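Local structure of leucine aminopeptidase (Legionella pneumophila, 5GNE) at residues R9-N14 against D80-Y85; E107-A112 against H357-T362; A112-T117 against G208-L213; N320-N323 against K327-Y330. The protein probably acts as a zinc-dependent aminopeptidase of the M28 family, removing residues from the amino end of peptides at a two-zinc site. One frame throughout, in Å; residues are numbered along the deposited sequence.

Contact 1: residues R9-N14 against D80-Y85; sequences RIIVSN and DKLTSY
Ile-11 meets Leu-82 and Thr-83 through two different branches, and this fork joins an inner strand of the four-stranded antiparallel sheet to the chain that leaves helix 75-81. Ile-11 CG2, anti to the backbone N, touches Thr-83 CG2 at 3.7 Å. The other branch, CG1, runs beside the backbone N (chi1 -68°) and is extended beyond that, which carries CD1 out to Leu-82. There Ile-11 CD1 lies 3.6 Å from Leu-82 CD1 and 3.8 Å from Leu-82 CB, the two side chains crossing at about a right angle. The touching atoms are all carbon. Around them, Tyr-313 and Phe-35 also pack against Ile-11 and Tyr-64 against Leu-82, while Tyr-313 OH is hydrogen-bonded to Leu-82 O. Strand 8-13 is itself held on both edges, Ile-11 pairing through its backbone with Leu-59 and Ile-10 with Ile-36. On the other segment, Thr-83 presents its methyl to Ile-11 while its OG1 is bonded to Leu-79 O. The turn behind is gathered on a single carbonyl: Asp-80 O accepts from Thr-83 N at 3.3 Å and from Ser-84 OG at 2.7 Å, the two donors arriving from opposite faces of the carbonyl plane.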
loop_
_atom_site.group_PDB
_atom_site.type_symbol
_atom_site.label_atom_id
_atom_site.label_comp_id
_atom_site.label_asym_id
_atom_site.label_seq_id
_atom_site.Cartn_x
_atom_site.Cartn_y
_atom_site.Cartn_z
ATOM N N ARG A 9 -6.463 -14.120 14.732
ATOM C CA ARG A 9 -7.267 -14.870 13.807
ATOM C C ARG A 9 -6.903 -14.429 12.406
ATOM O O ARG A 9 -7.060 -13.261 12.035
ATOM C CB ARG A 9 -8.756 -14.689 14.102
ATOM C CG ARG A 9 -9.131 -15.271 15.463
ATOM C CD ARG A 9 -10.641 -15.217 15.717
ATOM N NE ARG A 9 -11.085 -13.883 16.082
ATOM C CZ ARG A 9 -12.332 -13.605 16.410
ATOM N NH1 ARG A 9 -13.238 -14.577 16.384
ATOM N NH2 ARG A 9 -12.677 -12.370 16.749
ATOM N N ILE A 10 -6.399 -15.378 11.624
ATOM C CA ILE A 10 -5.846 -15.053 10.308
ATOM C C ILE A 10 -6.334 -16.043 9.284
ATOM O O ILE A 10 -6.744 -17.158 9.621
ATOM C CB ILE A 10 -4.309 -15.060 10.291
ATOM C CG1 ILE A 10 -3.759 -16.464 10.542
ATOM C CG2 ILE A 10 -3.739 -14.149 11.352
ATOM C CD1 ILE A 10 -2.243 -16.482 10.498
ATOM N N ILE A 11 -6.295 -15.616 8.025
ATOM C CA ILE A 11 -6.650 -16.484 6.915
ATOM C C ILE A 11 -5.381 -16.808 6.141
ATOM O O ILE A 11 -4.609 -15.919 5.799
ATOM C CB ILE A 11 -7.704 -15.828 6.015
ATOM C CG1 ILE A 11 -9.022 -15.727 6.794
ATOM C CG2 ILE A 11 -7.905 -16.624 4.723
ATOM C CD1 ILE A 11 -10.034 -14.871 6.100
ATOM N N VAL A 12 -5.129 -18.094 5.944
ATOM C CA VAL A 12 -3.957 -18.573 5.209
ATOM C C VAL A 12 -4.310 -19.584 4.129
ATOM O O VAL A 12 -5.316 -20.256 4.206
ATOM C CB VAL A 12 -2.959 -19.217 6.151
ATOM C CG1 VAL A 12 -2.450 -18.168 7.144
ATOM C CG2 VAL A 12 -3.635 -20.380 6.872
ATOM N N SER A 13 -3.453 -19.711 3.120
ATOM C CA SER A 13 -3.595 -20.800 2.134
ATOM C C SER A 13 -3.505 -22.139 2.852
ATOM O O SER A 13 -2.844 -22.265 3.893
ATOM C CB SER A 13 -2.513 -20.747 1.087
ATOM O OG SER A 13 -1.302 -21.137 1.711
ATOM N N ASN A 14 -4.171 -23.146 2.320
ATOM C CA ASN A 14 -4.021 -24.468 2.913
ATOM C C ASN A 14 -2.567 -24.918 2.978
ATOM O O ASN A 14 -2.154 -25.615 3.908
ATOM C CB ASN A 14 -4.916 -25.454 2.191
ATOM C CG ASN A 14 -6.383 -25.246 2.555
ATOM O OD1 ASN A 14 -6.688 -24.578 3.552
ATOM N ND2 ASN A 14 -7.285 -25.769 1.758
ATOM N N ASP A 80 -14.983 -17.446 2.728
ATOM C CA ASP A 80 -15.235 -17.376 1.289
ATOM C C ASP A 80 -15.061 -15.965 0.733
ATOM O O ASP A 80 -14.431 -15.773 -0.308
ATOM C CB ASP A 80 -16.641 -17.902 0.948
ATOM C CG ASP A 80 -17.016 -17.670 -0.511
ATOM O OD1 ASP A 80 -16.509 -18.406 -1.388
ATOM O OD2 ASP A 80 -17.810 -16.744 -0.788
ATOM N N LYS A 81 -15.614 -14.976 1.415
ATOM C CA LYS A 81 -15.645 -13.644 0.848
ATOM C C LYS A 81 -14.293 -12.930 0.927
ATOM O O LYS A 81 -14.023 -12.063 0.104
ATOM C CB LYS A 81 -16.736 -12.804 1.544
ATOM C CG LYS A 81 -17.768 -12.189 0.573
ATOM C CD LYS A 81 -18.796 -13.217 0.039
ATOM C CE LYS A 81 -19.986 -12.543 -0.670
ATOM N NZ LYS A 81 -20.352 -13.209 -1.961
ATOM N N LEU A 82 -13.432 -13.304 1.875
ATOM C CA LEU A 82 -12.093 -12.710 1.951
ATOM C C LEU A 82 -11.059 -13.504 1.113
ATOM O O LEU A 82 -9.876 -13.159 1.124
ATOM C CB LEU A 82 -11.607 -12.620 3.403
ATOM C CG LEU A 82 -12.431 -11.834 4.433
ATOM C CD1 LEU A 82 -11.696 -11.680 5.762
ATOM C CD2 LEU A 82 -12.849 -10.468 3.898
ATOM N N THR A 83 -11.485 -14.552 0.400
ATOM C CA THR A 83 -10.535 -15.284 -0.449
ATOM C C THR A 83 -10.998 -15.394 -1.904
ATOM O O THR A 83 -10.437 -16.127 -2.684
ATOM C CB THR A 83 -10.268 -16.709 0.074
ATOM O OG1 THR A 83 -11.494 -17.441 0.121
ATOM C CG2 THR A 83 -9.672 -16.668 1.462
ATOM N N SER A 84 -12.018 -14.631 -2.256
ATOM C CA SER A 84 -12.527 -14.577 -3.609
ATOM C C SER A 84 -12.873 -13.153 -3.938
ATOM O O SER A 84 -13.154 -12.374 -3.046
ATOM C CB SER A 84 -13.756 -15.470 -3.731
ATOM O OG SER A 84 -14.774 -14.998 -2.869
ATOM N N TYR A 85 -12.878 -12.803 -5.213
ATOM C CA TYR A 85 -13.337 -11.476 -5.595
ATOM C C TYR A 85 -14.138 -11.481 -6.872
ATOM O O TYR A 85 -13.871 -12.246 -7.777
ATOM C CB TYR A 85 -12.152 -10.502 -5.722
ATOM C CG TYR A 85 -11.184 -10.791 -6.852
ATOM C CD1 TYR A 85 -11.362 -10.251 -8.130
ATOM C CD2 TYR A 85 -10.073 -11.595 -6.634
ATOM C CE1 TYR A 85 -10.453 -10.522 -9.163
ATOM C CE2 TYR A 85 -9.161 -11.872 -7.655
ATOM C CZ TYR A 85 -9.351 -11.336 -8.915
ATOM O OH TYR A 85 -8.438 -11.619 -9.912
#

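Contact 2: residues E107-A112 against H357-T362; sequences EQIDPA and HMVNFT
Ile-109 reaches Val-359 and Thr-362 of the C-terminal helix 355-373, and its side chain can be followed outward from CB, where it divides. The short branch, CG2, only loosely approaches Val-359, the distance from Ile-109 CG2 to Val-359 CG1 being 4.4 Å. The long branch lies beside the backbone N (chi1 -66°), and Ile-109 CG1 comes to 4.1 Å from Thr-362 CG2. At the tip, Ile-109 CD1 stays alongside the same methyl, 4.2 Å from Thr-362 CG2, as the two side chains slide past each other in opposite directions; Lys-363 and Leu-366 line the path further along the helix. Two residues on, Pro-111 opens helix 111-123, with Asp-110 as its N-cap: Asp-110 OD1 accepts a weak bond from Ala-112 N. The contact thus lays a helix start, and the loop leading into it, against the chain's last helix, part of the M28 peptidase fold. The proline ring supplies the closest approach, Pro-111 CG standing 3.8 Å from Val-359 CG2, the ring and the valine branch crossing obliquely. Thr-362 turns its methyl to Ile-109 while its hydroxyl is engaged within its own helix: Thr-362 OG1 donates to Met-358 O at 3.0 Å from 42° out of the carbonyl plane, while Thr-362 N donates to the same oxygen.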
loop_
_atom_site.group_PDB
_atom_site.type_symbol
_atom_site.label_atom_id
_atom_site.label_comp_id
_atom_site.label_asym_id
_atom_site.label_seq_id
_atom_site.Cartn_x
_atom_site.Cartn_y
_atom_site.Cartn_z
ATOM N N GLU A 107 6.808 18.770 -14.625
ATOM C CA GLU A 107 7.913 19.734 -14.569
ATOM C C GLU A 107 8.260 20.183 -13.149
ATOM O O GLU A 107 9.299 20.791 -12.925
ATOM C CB GLU A 107 7.588 20.960 -15.435
ATOM C CG GLU A 107 7.598 20.671 -16.927
ATOM C CD GLU A 107 7.016 21.810 -17.755
ATOM O OE1 GLU A 107 7.561 22.935 -17.695
ATOM O OE2 GLU A 107 6.020 21.574 -18.480
ATOM N N GLN A 108 7.395 19.879 -12.188
ATOM C CA GLN A 108 7.683 20.217 -10.804
ATOM C C GLN A 108 8.218 19.048 -9.988
ATOM O O GLN A 108 8.523 19.205 -8.811
ATOM C CB GLN A 108 6.436 20.779 -10.144
ATOM C CG GLN A 108 5.906 21.980 -10.867
ATOM C CD GLN A 108 5.252 22.959 -9.928
ATOM O OE1 GLN A 108 4.072 22.822 -9.592
ATOM N NE2 GLN A 108 6.025 23.943 -9.465
ATOM N N ILE A 109 8.354 17.878 -10.598
ATOM C CA ILE A 109 8.924 16.761 -9.863
ATOM C C ILE A 109 10.367 17.048 -9.531
ATOM O O ILE A 109 11.165 17.338 -10.424
ATOM C CB ILE A 109 8.878 15.446 -10.632
ATOM C CG1 ILE A 109 7.426 14.989 -10.825
ATOM C CG2 ILE A 109 9.691 14.387 -9.898
ATOM C CD1 ILE A 109 7.280 13.911 -11.915
ATOM N N ASP A 110 10.673 17.002 -8.238
ATOM C CA ASP A 110 12.016 17.216 -7.730
ATOM C C ASP A 110 12.645 15.890 -7.266
ATOM O O ASP A 110 12.477 15.480 -6.115
ATOM C CB ASP A 110 11.983 18.244 -6.590
ATOM C CG ASP A 110 13.380 18.634 -6.102
ATOM O OD1 ASP A 110 14.374 18.045 -6.577
ATOM O OD2 ASP A 110 13.488 19.546 -5.252
ATOM N N PRO A 111 13.371 15.210 -8.164
ATOM C CA PRO A 111 14.026 13.928 -7.870
ATOM C C PRO A 111 14.907 13.921 -6.608
ATOM O O PRO A 111 15.006 12.901 -5.918
ATOM C CB PRO A 111 14.876 13.686 -9.117
ATOM C CG PRO A 111 14.144 14.367 -10.193
ATOM C CD PRO A 111 13.571 15.612 -9.563
ATOM N N ALA A 112 15.545 15.042 -6.309
ATOM C CA ALA A 112 16.369 15.124 -5.108
ATOM C C ALA A 112 15.513 14.975 -3.847
ATOM O O ALA A 112 15.930 14.357 -2.862
ATOM C CB ALA A 112 17.136 16.436 -5.076
ATOM N N HIS A 357 13.414 5.268 -11.922
ATOM C CA HIS A 357 12.246 4.406 -11.770
ATOM C C HIS A 357 11.172 4.994 -10.838
ATOM O O HIS A 357 9.991 5.022 -11.165
ATOM C CB HIS A 357 12.744 3.042 -11.261
ATOM C CG HIS A 357 11.909 1.876 -11.679
ATOM N ND1 HIS A 357 11.390 1.740 -12.949
ATOM C CD2 HIS A 357 11.601 0.723 -11.033
ATOM C CE1 HIS A 357 10.736 0.599 -13.042
ATOM N NE2 HIS A 357 10.864 -0.044 -11.893
ATOM N N MET A 358 11.617 5.536 -9.718
ATOM C CA MET A 358 10.757 6.243 -8.791
ATOM C C MET A 358 10.170 7.501 -9.394
ATOM O O MET A 358 8.963 7.770 -9.239
ATOM C CB MET A 358 11.545 6.579 -7.549
ATOM C CG MET A 358 12.002 5.338 -6.832
ATOM S SD MET A 358 12.692 5.740 -5.249
ATOM C CE MET A 358 13.215 4.158 -4.756
ATOM N N VAL A 359 11.005 8.254 -10.110
ATOM C CA VAL A 359 10.506 9.434 -10.796
ATOM C C VAL A 359 9.361 9.021 -11.724
ATOM O O VAL A 359 8.343 9.690 -11.774
ATOM C CB VAL A 359 11.608 10.160 -11.625
ATOM C CG1 VAL A 359 10.969 11.135 -12.613
ATOM C CG2 VAL A 359 12.577 10.901 -10.718
ATOM N N ASN A 360 9.503 7.904 -12.435
ATOM C CA ASN A 360 8.422 7.451 -13.317
ATOM C C ASN A 360 7.140 7.078 -12.545
ATOM O O ASN A 360 6.044 7.426 -12.979
ATOM C CB ASN A 360 8.880 6.287 -14.197
ATOM C CG ASN A 360 9.769 6.746 -15.381
ATOM O OD1 ASN A 360 9.757 7.926 -15.779
ATOM N ND2 ASN A 360 10.524 5.805 -15.952
ATOM N N PHE A 361 7.264 6.386 -11.408
ATOM C CA PHE A 361 6.095 6.141 -10.545
ATOM C C PHE A 361 5.479 7.444 -10.028
ATOM O O PHE A 361 4.255 7.565 -9.945
ATOM C CB PHE A 361 6.460 5.257 -9.357
ATOM C CG PHE A 361 6.560 3.799 -9.688
ATOM C CD1 PHE A 361 7.766 3.250 -10.094
ATOM C CD2 PHE A 361 5.446 2.981 -9.610
ATOM C CE1 PHE A 361 7.873 1.898 -10.419
ATOM C CE2 PHE A 361 5.546 1.623 -9.921
ATOM C CZ PHE A 361 6.763 1.082 -10.327
ATOM N N THR A 362 6.311 8.435 -9.722
ATOM C CA THR A 362 5.762 9.750 -9.379
ATOM C C THR A 362 4.988 10.368 -10.532
ATOM O O THR A 362 3.887 10.887 -10.331
ATOM C CB THR A 362 6.872 10.735 -8.928
ATOM O OG1 THR A 362 7.647 10.096 -7.918
ATOM C CG2 THR A 362 6.284 11.993 -8.343
#

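Contact 3: residues A112-T117 against G208-L213; sequences AKIWQT and GISVEL
An inclined, roughly antiparallel helix pair, Thr-117 and Ile-114 of helix 111-123 against Ser-210 and Leu-213 of helix 202-221, makes up this buried contact on one flank of the large mixed sheet. The local axes come within 8.7 Å and their directions differ by 142°. Small side chains meet where the backbones are nearest: the CA atoms of Thr-117 and Ser-210 are 5.5 Å apart, and Thr-117 CG2 sits 3.6 Å from Ser-210 CB. With OG1 beside the backbone N (chi1 -64°), the methyl takes the position opposite that N, projects across the interface and also reaches Leu-213 CD1, 4.0 Å from Thr-117 CG2. Thr-117 OG1 turns back along its own helix to make a weak bond with Lys-113 O. One turn earlier, Ile-114 CG2 lies against the serine hydroxyl, 3.7 Å from Ser-210 OG. That oxygen is bonded within its own helix to Ser-207 O, with a weak second bond to Asn-118 ND2, so it can lie beside a methyl without being left unsatisfied. Beyond the pair, Ile-209 and Glu-212 pack onto strand 185-191. Helix 202-221, which carries the zinc ligand Asp-204 near its start, is thereby packed between an outer helix and the sheet, as suits the layered alpha/beta fold of M28 zinc peptidases.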
loop_
_atom_site.group_PDB
_atom_site.type_symbol
_atom_site.label_atom_id
_atom_site.label_comp_id
_atom_site.label_asym_id
_atom_site.label_seq_id
_atom_site.Cartn_x
_atom_site.Cartn_y
_atom_site.Cartn_z
ATOM N N ALA A 112 15.545 15.042 -6.309
ATOM C CA ALA A 112 16.369 15.124 -5.108
ATOM C C ALA A 112 15.513 14.975 -3.847
ATOM O O ALA A 112 15.930 14.357 -2.862
ATOM C CB ALA A 112 17.136 16.436 -5.076
ATOM N N LYS A 113 14.303 15.524 -3.891
ATOM C CA LYS A 113 13.439 15.505 -2.726
ATOM C C LYS A 113 12.976 14.065 -2.490
ATOM O O LYS A 113 12.910 13.604 -1.339
ATOM C CB LYS A 113 12.246 16.426 -2.952
ATOM C CG LYS A 113 12.513 17.932 -2.847
ATOM C CD LYS A 113 12.208 18.541 -1.500
ATOM C CE LYS A 113 12.366 20.056 -1.572
ATOM N NZ LYS A 113 11.766 20.729 -0.391
ATOM N N ILE A 114 12.688 13.355 -3.584
ATOM C CA ILE A 114 12.420 11.916 -3.530
ATOM C C ILE A 114 13.547 11.165 -2.835
ATOM O O ILE A 114 13.322 10.438 -1.865
ATOM C CB ILE A 114 12.223 11.282 -4.933
ATOM C CG1 ILE A 114 11.006 11.856 -5.658
ATOM C CG2 ILE A 114 12.027 9.787 -4.826
ATOM C CD1 ILE A 114 10.739 11.171 -6.996
ATOM N N TRP A 115 14.764 11.344 -3.345
ATOM C CA TRP A 115 15.922 10.623 -2.836
ATOM C C TRP A 115 16.139 10.913 -1.362
ATOM O O TRP A 115 16.414 9.993 -0.586
ATOM C CB TRP A 115 17.170 10.972 -3.662
ATOM C CG TRP A 115 18.340 10.069 -3.404
ATOM C CD1 TRP A 115 19.453 10.341 -2.645
ATOM C CD2 TRP A 115 18.469 8.709 -3.830
ATOM N NE1 TRP A 115 20.286 9.249 -2.630
ATOM C CE2 TRP A 115 19.701 8.227 -3.342
ATOM C CE3 TRP A 115 17.667 7.851 -4.599
ATOM C CZ2 TRP A 115 20.153 6.935 -3.596
ATOM C CZ3 TRP A 115 18.113 6.566 -4.845
ATOM C CH2 TRP A 115 19.346 6.120 -4.347
ATOM N N GLN A 116 15.960 12.172 -0.965
ATOM C CA GLN A 116 16.152 12.542 0.429
ATOM C C GLN A 116 15.240 11.741 1.367
ATOM O O GLN A 116 15.678 11.278 2.432
ATOM C CB GLN A 116 15.919 14.028 0.627
ATOM C CG GLN A 116 16.386 14.479 1.997
ATOM C CD GLN A 116 16.417 15.980 2.134
ATOM O OE1 GLN A 116 16.192 16.709 1.163
ATOM N NE2 GLN A 116 16.732 16.458 3.335
ATOM N N THR A 117 13.987 11.554 0.948
ATOM C CA THR A 117 13.013 10.790 1.733
ATOM C C THR A 117 13.504 9.373 1.950
ATOM O O THR A 117 13.502 8.875 3.077
ATOM C CB THR A 117 11.621 10.735 1.067
ATOM O OG1 THR A 117 11.070 12.052 0.985
ATOM C CG2 THR A 117 10.670 9.887 1.888
ATOM N N GLY A 208 7.846 3.384 -2.146
ATOM C CA GLY A 208 6.459 3.773 -2.251
ATOM C C GLY A 208 6.114 5.015 -1.449
ATOM O O GLY A 208 5.507 5.949 -1.970
ATOM N N ILE A 209 6.538 5.048 -0.193
ATOM C CA ILE A 209 6.330 6.218 0.651
ATOM C C ILE A 209 6.933 7.470 0.019
ATOM O O ILE A 209 6.291 8.517 -0.052
ATOM C CB ILE A 209 6.971 6.039 2.038
ATOM C CG1 ILE A 209 6.198 5.014 2.857
ATOM C CG2 ILE A 209 7.034 7.383 2.764
ATOM C CD1 ILE A 209 4.824 5.496 3.268
ATOM N N SER A 210 8.173 7.374 -0.438
ATOM C CA SER A 210 8.820 8.558 -0.993
ATOM C C SER A 210 8.049 9.080 -2.206
ATOM O O SER A 210 7.888 10.288 -2.393
ATOM C CB SER A 210 10.286 8.259 -1.356
ATOM O OG SER A 210 10.377 7.467 -2.532
ATOM N N VAL A 211 7.617 8.163 -3.057
ATOM C CA VAL A 211 6.901 8.547 -4.264
ATOM C C VAL A 211 5.631 9.327 -3.960
ATOM O O VAL A 211 5.357 10.349 -4.589
ATOM C CB VAL A 211 6.587 7.316 -5.117
ATOM C CG1 VAL A 211 5.539 7.628 -6.203
ATOM C CG2 VAL A 211 7.905 6.792 -5.733
ATOM N N GLU A 212 4.864 8.874 -2.981
ATOM C CA GLU A 212 3.607 9.544 -2.677
ATOM C C GLU A 212 3.856 10.834 -1.931
ATOM O O GLU A 212 3.054 11.777 -2.056
ATOM C CB GLU A 212 2.639 8.620 -1.912
ATOM C CG GLU A 212 2.982 8.314 -0.473
ATOM C CD GLU A 212 1.860 7.543 0.237
ATOM O OE1 GLU A 212 0.702 7.541 -0.245
ATOM O OE2 GLU A 212 2.151 6.900 1.262
ATOM N N LEU A 213 4.939 10.894 -1.160
ATOM C CA LEU A 213 5.283 12.147 -0.481
ATOM C C LEU A 213 5.602 13.221 -1.498
ATOM O O LEU A 213 5.107 14.340 -1.386
ATOM C CB LEU A 213 6.461 11.969 0.470
ATOM C CG LEU A 213 6.007 11.842 1.926
ATOM C CD1 LEU A 213 7.182 11.534 2.818
ATOM C CD2 LEU A 213 5.285 13.115 2.407
#

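Contact 4: residues N320-N323 against K327-Y330; sequences NWTN and KTTY
Rotation about CA-CB in Thr-322 and Thr-328 sets up their meeting: Thr-322 has chi1 at 94° and Thr-328 at -94°, each some thirty degrees from a staggered position. In Thr-322 this places CG2 on the N side of the residue, from where the methyl runs into the branch point of Thr-328. Thr-322 CG2 lies 3.4 Å from Thr-328 CB and 3.5 Å from both Thr-328 CG2 and Thr-328 OG1, so a single methyl is set against a forked end, the two side chains crossing at about a right angle. The hydroxyl end of that fork has a second neighbour: Thr-328 OG1 is 3.4 Å from Trp-321 CB, a van der Waals contact with the root of the indole side chain. Three residues separate the segments, and the chain between them leads from helix 318-323 into strand 328-332, an interior strand of the eight-stranded mixed sheet, flanked by 259-264 in parallel and 279-282 antiparallel. The contact is therefore a short helix-turn-strand connection folded back on itself, the helix leaning on the first residue of the strand it feeds. Although its CB points toward the strand, Trp-321 carries its ring away to other partners, with NE1 bonded to Tyr-235 OH and edge-to-face contacts to Phe-252 and Phe-326. Further along the strand segment, Tyr-330 OH is hydrogen-bonded to the backbone O of Asp-266, whose side chain binds zinc.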
loop_
_atom_site.group_PDB
_atom_site.type_symbol
_atom_site.label_atom_id
_atom_site.label_comp_id
_atom_site.label_asym_id
_atom_site.label_seq_id
_atom_site.Cartn_x
_atom_site.Cartn_y
_atom_site.Cartn_z
ATOM N N ASN A 320 -7.052 -5.192 0.972
ATOM C CA ASN A 320 -8.075 -4.738 1.914
ATOM C C ASN A 320 -9.111 -3.807 1.265
ATOM O O ASN A 320 -10.311 -3.872 1.571
ATOM C CB ASN A 320 -7.426 -4.095 3.117
ATOM C CG ASN A 320 -6.828 -5.128 4.059
ATOM O OD1 ASN A 320 -7.463 -6.134 4.364
ATOM N ND2 ASN A 320 -5.585 -4.908 4.490
ATOM N N TRP A 321 -8.667 -2.965 0.343
ATOM C CA TRP A 321 -9.627 -2.151 -0.382
ATOM C C TRP A 321 -10.553 -3.001 -1.284
ATOM O O TRP A 321 -11.776 -2.830 -1.245
ATOM C CB TRP A 321 -8.901 -1.071 -1.213
ATOM C CG TRP A 321 -8.235 -0.021 -0.373
ATOM C CD1 TRP A 321 -6.927 0.002 0.002
ATOM C CD2 TRP A 321 -8.852 1.145 0.247
ATOM N NE1 TRP A 321 -6.674 1.117 0.800
ATOM C CE2 TRP A 321 -7.830 1.833 0.957
ATOM C CE3 TRP A 321 -10.149 1.676 0.247
ATOM C CZ2 TRP A 321 -8.067 3.016 1.669
ATOM C CZ3 TRP A 321 -10.392 2.874 0.968
ATOM C CH2 TRP A 321 -9.355 3.521 1.667
ATOM N N THR A 322 -9.997 -3.880 -2.120
ATOM C CA THR A 322 -10.861 -4.604 -3.024
ATOM C C THR A 322 -11.790 -5.539 -2.234
ATOM O O THR A 322 -12.923 -5.738 -2.630
ATOM C CB THR A 322 -10.103 -5.372 -4.121
ATOM O OG1 THR A 322 -9.872 -6.729 -3.739
ATOM C CG2 THR A 322 -8.815 -4.706 -4.418
ATOM N N ASN A 323 -11.328 -6.094 -1.116
ATOM C CA ASN A 323 -12.221 -6.912 -0.289
ATOM C C ASN A 323 -13.445 -6.161 0.193
ATOM O O ASN A 323 -14.460 -6.784 0.478
ATOM C CB ASN A 323 -11.497 -7.455 0.946
ATOM C CG ASN A 323 -10.669 -8.661 0.632
ATOM O OD1 ASN A 323 -10.839 -9.240 -0.406
ATOM N ND2 ASN A 323 -9.774 -9.045 1.526
ATOM N N LYS A 327 -12.435 0.201 -5.734
ATOM C CA LYS A 327 -11.639 0.011 -6.949
ATOM C C LYS A 327 -10.175 0.342 -6.731
ATOM O O LYS A 327 -9.813 1.364 -6.181
ATOM C CB LYS A 327 -12.202 0.834 -8.095
ATOM C CG LYS A 327 -13.556 0.313 -8.577
ATOM C CD LYS A 327 -14.135 1.212 -9.646
ATOM C CE LYS A 327 -15.401 0.653 -10.237
ATOM N NZ LYS A 327 -15.716 1.381 -11.489
ATOM N N THR A 328 -9.332 -0.516 -7.253
ATOM C CA THR A 328 -7.955 -0.602 -6.855
ATOM C C THR A 328 -7.040 -0.786 -8.045
ATOM O O THR A 328 -7.364 -1.511 -8.964
ATOM C CB THR A 328 -7.832 -1.771 -5.862
ATOM O OG1 THR A 328 -7.940 -1.272 -4.519
ATOM C CG2 THR A 328 -6.573 -2.530 -6.012
ATOM N N THR A 329 -5.905 -0.102 -8.041
ATOM C CA THR A 329 -4.854 -0.384 -9.018
ATOM C C THR A 329 -3.480 -0.407 -8.336
ATOM O O THR A 329 -3.254 0.308 -7.356
ATOM C CB THR A 329 -4.852 0.643 -10.166
ATOM O OG1 THR A 329 -3.846 0.277 -11.115
ATOM C CG2 THR A 329 -4.534 2.033 -9.662
ATOM N N TYR A 330 -2.573 -1.231 -8.844
ATOM C CA TYR A 330 -1.278 -1.454 -8.194
ATOM C C TYR A 330 -0.118 -1.538 -9.200
ATOM O O TYR A 330 0.169 -2.604 -9.735
ATOM C CB TYR A 330 -1.366 -2.724 -7.315
ATOM C CG TYR A 330 -0.110 -3.170 -6.564
ATOM C CD1 TYR A 330 1.010 -2.347 -6.413
ATOM C CD2 TYR A 330 -0.059 -4.430 -5.996
ATOM C CE1 TYR A 330 2.145 -2.795 -5.739
ATOM C CE2 TYR A 330 1.060 -4.881 -5.319
ATOM C CZ TYR A 330 2.153 -4.066 -5.200
ATOM O OH TYR A 330 3.242 -4.538 -4.506
#

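Contacts 2 and 3 form one neighbourhood, their centres 8 Å apart: they share Ala-112 and helix 111-123, and Thr-362 touches Ile-114 and Val-211, bringing helices 111-123, 202-221 and 355-373 together. Contact 1 lies on the opposite side of the chain's centre, about 37 Å from contact 2 between centres, at the small antiparallel sheet. Contact 4, at a strand of the large mixed sheet, is 15 Å from contact 1 between centres and meets it by packing at Asn-323. Along the chain, contact 1 closes first; contacts 3 and 4 then follow inside the long loop closed by contact 2. Residues 107-117, which come before every strand of the large mixed sheet, are thus packed against the chain's final helix.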